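Local coordinates for protein probable M18 family aminopeptidase 1 (Thermotoga maritima, PDB 2GLF) that probably acts as a metal-dependent aminopeptidase of the M18 family, removing residues from the N-termini of peptides, at residues P102-F114 with E197-L209. Residues are numbered along the deposited sequence; the frame is centred on the assembly and turned at random.
Sequences PNPLIEDEQIALF and EKEAVKTNVLKIL
L105, E107 and A112 meet V201, K202, V205 and L206 where helix 200-213 packs on a beta hairpin of the six-stranded antiparallel sheet, well away from the manganese sites formed by H92, D249, E279, D326 and H425. Strands 97-108 and 111-119 form the hairpin, joined by a type I' turn from D108 to I111. The close-packed part is apolar. A112, whose methyl lets the helix come near the sheet, sets CB 3.5 Å from V205 CG2 and 3.7 Å from V201 CG1; with CG1 anti to the backbone N (chi1 -179°), V201 turns this methyl to A112 and its CG2 to the carbonyl oxygen of Q110. L105 reaches farther: its CD1 lies 3.5 Å from L206 CG, the two side chains running past each other in opposite senses, while both its methyls rest on CG of K202. Lysine suits this buried place, where H342 of a third subunit also packs on it, its extended methylene chain covering L105 and its ammonium donating to L105 O at 3.0 Å from NZ, from above the carbonyl plane. The same NZ forms a salt bridge with E217. Replacing K202 by an alanine would probably uncover the L105 methyls and leave L105 O and the E217 carboxylate without this partner. Towards the start of the helix the contact opens to solvent: E199, exposed at the N-cap position, lays its side chain beside that of E107. Between the packed core and this open side, glutamate suits E107, because its extended side chain carries an acceptor to the amides of the first helical turn, whose dipole would favour a negative charge. E107 OE1 takes a weak bond from V201 N and a straighter one (165°) from K202 N, at 2.8 Å.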
# COMPACT_ATOMS: atom_id res chain seq x y z
N PRO A 102 28.55 30.95 0.38
CA PRO A 102 29.58 31.84 -0.16
C PRO A 102 28.98 33.02 -0.95
O PRO A 102 29.43 34.16 -0.80
CB PRO A 102 30.42 30.90 -1.03
CG PRO A 102 30.35 29.62 -0.25
CD PRO A 102 28.87 29.54 0.09
N ASN A 103 27.99 32.75 -1.79
CA ASN A 103 27.32 33.82 -2.53
C ASN A 103 25.89 33.80 -2.01
O ASN A 103 24.99 33.28 -2.66
CB ASN A 103 27.30 33.55 -4.04
CG ASN A 103 28.69 33.41 -4.62
OD1 ASN A 103 29.57 34.23 -4.36
ND2 ASN A 103 28.89 32.38 -5.42
N PRO A 104 25.67 34.36 -0.80
CA PRO A 104 24.36 34.41 -0.14
C PRO A 104 23.32 35.36 -0.73
O PRO A 104 22.12 35.10 -0.61
CB PRO A 104 24.73 34.79 1.28
CG PRO A 104 25.83 35.77 1.06
CD PRO A 104 26.67 35.09 -0.01
N LEU A 105 23.75 36.44 -1.36
CA LEU A 105 22.80 37.39 -1.89
C LEU A 105 22.21 37.07 -3.27
O LEU A 105 22.94 37.00 -4.27
CB LEU A 105 23.41 38.79 -1.93
CG LEU A 105 22.58 39.94 -1.37
CD1 LEU A 105 23.12 41.25 -1.95
CD2 LEU A 105 21.10 39.79 -1.71
N ILE A 106 20.90 36.87 -3.30
CA ILE A 106 20.16 36.59 -4.52
C ILE A 106 18.88 37.42 -4.45
O ILE A 106 18.54 37.93 -3.37
CB ILE A 106 19.73 35.11 -4.63
CG1 ILE A 106 18.59 34.82 -3.65
CG2 ILE A 106 20.90 34.21 -4.31
CD1 ILE A 106 18.01 33.42 -3.77
N GLU A 107 18.19 37.57 -5.57
CA GLU A 107 16.93 38.30 -5.59
C GLU A 107 15.87 37.42 -6.23
O GLU A 107 16.14 36.76 -7.23
CB GLU A 107 17.03 39.61 -6.38
CG GLU A 107 15.69 40.37 -6.35
CD GLU A 107 15.72 41.70 -7.07
OE1 GLU A 107 16.61 42.52 -6.76
OE2 GLU A 107 14.83 41.94 -7.92
N ASP A 108 14.68 37.40 -5.65
CA ASP A 108 13.59 36.59 -6.19
C ASP A 108 12.25 37.26 -5.90
O ASP A 108 11.99 37.66 -4.76
CB ASP A 108 13.60 35.19 -5.58
CG ASP A 108 12.96 34.17 -6.49
OD1 ASP A 108 12.60 33.07 -6.00
OD2 ASP A 108 12.82 34.45 -7.70
N GLU A 109 11.42 37.37 -6.92
CA GLU A 109 10.11 38.01 -6.79
C GLU A 109 10.25 39.37 -6.11
O GLU A 109 9.46 39.73 -5.23
CB GLU A 109 9.14 37.13 -6.03
CG GLU A 109 8.69 35.89 -6.80
CD GLU A 109 8.23 36.19 -8.24
OE1 GLU A 109 7.48 37.18 -8.46
OE2 GLU A 109 8.63 35.43 -9.16
N GLN A 110 11.27 40.11 -6.54
CA GLN A 110 11.57 41.44 -6.04
C GLN A 110 11.95 41.51 -4.56
O GLN A 110 11.74 42.53 -3.89
CB GLN A 110 10.38 42.37 -6.32
CG GLN A 110 10.24 42.77 -7.80
CD GLN A 110 9.98 41.59 -8.73
OE1 GLN A 110 8.92 40.97 -8.69
NE2 GLN A 110 10.96 41.29 -9.59
N ILE A 111 12.53 40.43 -4.05
CA ILE A 111 12.95 40.38 -2.65
C ILE A 111 14.40 39.93 -2.51
O ILE A 111 14.77 38.85 -2.97
CB ILE A 111 12.05 39.41 -1.86
CG1 ILE A 111 10.63 39.94 -1.82
CG2 ILE A 111 12.59 39.22 -0.46
CD1 ILE A 111 9.65 39.03 -1.11
N ALA A 112 15.22 40.77 -1.88
CA ALA A 112 16.62 40.43 -1.67
C ALA A 112 16.66 39.32 -0.63
O ALA A 112 15.97 39.38 0.39
CB ALA A 112 17.38 41.66 -1.17
N LEU A 113 17.48 38.30 -0.87
CA LEU A 113 17.55 37.16 0.05
C LEU A 113 18.96 36.68 0.38
O LEU A 113 19.88 36.81 -0.43
CB LEU A 113 16.79 35.98 -0.55
CG LEU A 113 15.29 36.09 -0.76
CD1 LEU A 113 14.83 34.99 -1.69
CD2 LEU A 113 14.59 36.01 0.58
N PHE A 114 19.12 36.12 1.56
CA PHE A 114 20.40 35.56 1.97
C PHE A 114 20.21 34.06 2.08
O PHE A 114 19.48 33.58 2.96
CB PHE A 114 20.85 36.08 3.34
CG PHE A 114 21.34 37.49 3.32
CD1 PHE A 114 20.75 38.45 4.14
CD2 PHE A 114 22.41 37.86 2.51
CE1 PHE A 114 21.21 39.76 4.14
CE2 PHE A 114 22.88 39.16 2.51
CZ PHE A 114 22.28 40.12 3.33
N GLU A 197 17.41 48.65 -13.42
CA GLU A 197 16.47 47.92 -14.25
C GLU A 197 16.74 46.42 -14.17
O GLU A 197 16.08 45.62 -14.83
CB GLU A 197 16.55 48.40 -15.70
CG GLU A 197 17.95 48.33 -16.30
CD GLU A 197 18.03 48.99 -17.67
OE1 GLU A 197 19.12 48.97 -18.28
OE2 GLU A 197 17.01 49.55 -18.13
N LYS A 198 17.72 46.04 -13.36
CA LYS A 198 18.09 44.64 -13.20
C LYS A 198 18.30 44.37 -11.71
O LYS A 198 19.20 44.94 -11.09
CB LYS A 198 19.38 44.34 -13.96
CG LYS A 198 19.47 42.92 -14.50
CD LYS A 198 18.43 42.70 -15.60
CE LYS A 198 18.55 41.32 -16.22
NZ LYS A 198 17.56 41.14 -17.33
N GLU A 199 17.47 43.49 -11.14
CA GLU A 199 17.55 43.16 -9.72
C GLU A 199 17.80 44.41 -8.88
O GLU A 199 18.78 44.51 -8.15
CB GLU A 199 18.65 42.12 -9.48
CG GLU A 199 18.35 40.78 -10.14
CD GLU A 199 19.38 39.70 -9.84
OE1 GLU A 199 19.20 38.58 -10.34
OE2 GLU A 199 20.36 39.96 -9.11
N ALA A 200 16.87 45.36 -8.97
CA ALA A 200 16.97 46.62 -8.24
C ALA A 200 17.00 46.48 -6.72
O ALA A 200 17.56 47.34 -6.03
CB ALA A 200 15.82 47.54 -8.66
N VAL A 201 16.40 45.43 -6.18
CA VAL A 201 16.39 45.27 -4.73
C VAL A 201 17.73 44.75 -4.22
O VAL A 201 18.27 45.27 -3.24
CB VAL A 201 15.27 44.32 -4.26
CG1 VAL A 201 15.29 44.22 -2.75
CG2 VAL A 201 13.90 44.83 -4.72
N LYS A 202 18.26 43.73 -4.89
CA LYS A 202 19.54 43.17 -4.47
C LYS A 202 20.54 44.32 -4.47
O LYS A 202 21.20 44.59 -3.47
CB LYS A 202 20.00 42.08 -5.45
CG LYS A 202 21.30 41.41 -5.04
CD LYS A 202 21.77 40.44 -6.10
CE LYS A 202 23.10 39.82 -5.70
NZ LYS A 202 23.54 38.72 -6.62
N THR A 203 20.60 45.00 -5.62
CA THR A 203 21.48 46.15 -5.82
C THR A 203 21.36 47.14 -4.66
O THR A 203 22.37 47.67 -4.18
CB THR A 203 21.13 46.89 -7.13
OG1 THR A 203 21.32 46.00 -8.24
CG2 THR A 203 22.00 48.12 -7.32
N ASN A 204 20.13 47.39 -4.22
CA ASN A 204 19.92 48.32 -3.12
C ASN A 204 20.61 47.79 -1.87
O ASN A 204 21.34 48.52 -1.20
CB ASN A 204 18.43 48.50 -2.85
CG ASN A 204 18.17 49.64 -1.90
OD1 ASN A 204 18.45 50.80 -2.20
ND2 ASN A 204 17.63 49.33 -0.72
N VAL A 205 20.38 46.52 -1.56
CA VAL A 205 21.00 45.90 -0.40
C VAL A 205 22.52 46.02 -0.53
O VAL A 205 23.21 46.40 0.42
CB VAL A 205 20.61 44.42 -0.30
CG1 VAL A 205 21.51 43.69 0.70
CG2 VAL A 205 19.17 44.32 0.11
N LEU A 206 23.04 45.69 -1.71
CA LEU A 206 24.48 45.77 -1.96
C LEU A 206 25.02 47.17 -1.73
O LEU A 206 26.15 47.33 -1.26
CB LEU A 206 24.81 45.33 -3.38
CG LEU A 206 24.93 43.82 -3.59
CD1 LEU A 206 25.21 43.55 -5.05
CD2 LEU A 206 26.04 43.27 -2.71
N LYS A 207 24.22 48.17 -2.07
CA LYS A 207 24.60 49.56 -1.90
C LYS A 207 24.64 49.89 -0.41
O LYS A 207 25.58 50.52 0.07
CB LYS A 207 23.62 50.46 -2.63
CG LYS A 207 23.87 51.94 -2.47
CD LYS A 207 23.38 52.69 -3.69
CE LYS A 207 23.05 54.12 -3.36
NZ LYS A 207 21.93 54.16 -2.39
N ILE A 208 23.62 49.47 0.31
CA ILE A 208 23.57 49.71 1.74
C ILE A 208 24.82 49.07 2.35
O ILE A 208 25.53 49.70 3.12
CB ILE A 208 22.31 49.07 2.37
CG1 ILE A 208 21.07 49.79 1.85
CG2 ILE A 208 22.37 49.12 3.89
CD1 ILE A 208 19.77 49.16 2.31
N LEU A 209 25.08 47.82 1.96
CA LEU A 209 26.23 47.08 2.46
C LEU A 209 27.58 47.73 2.18
O LEU A 209 28.49 47.69 3.01
CB LEU A 209 26.23 45.67 1.88
CG LEU A 209 25.28 44.69 2.55
CD1 LEU A 209 25.19 43.42 1.72
CD2 LEU A 209 25.77 44.39 3.95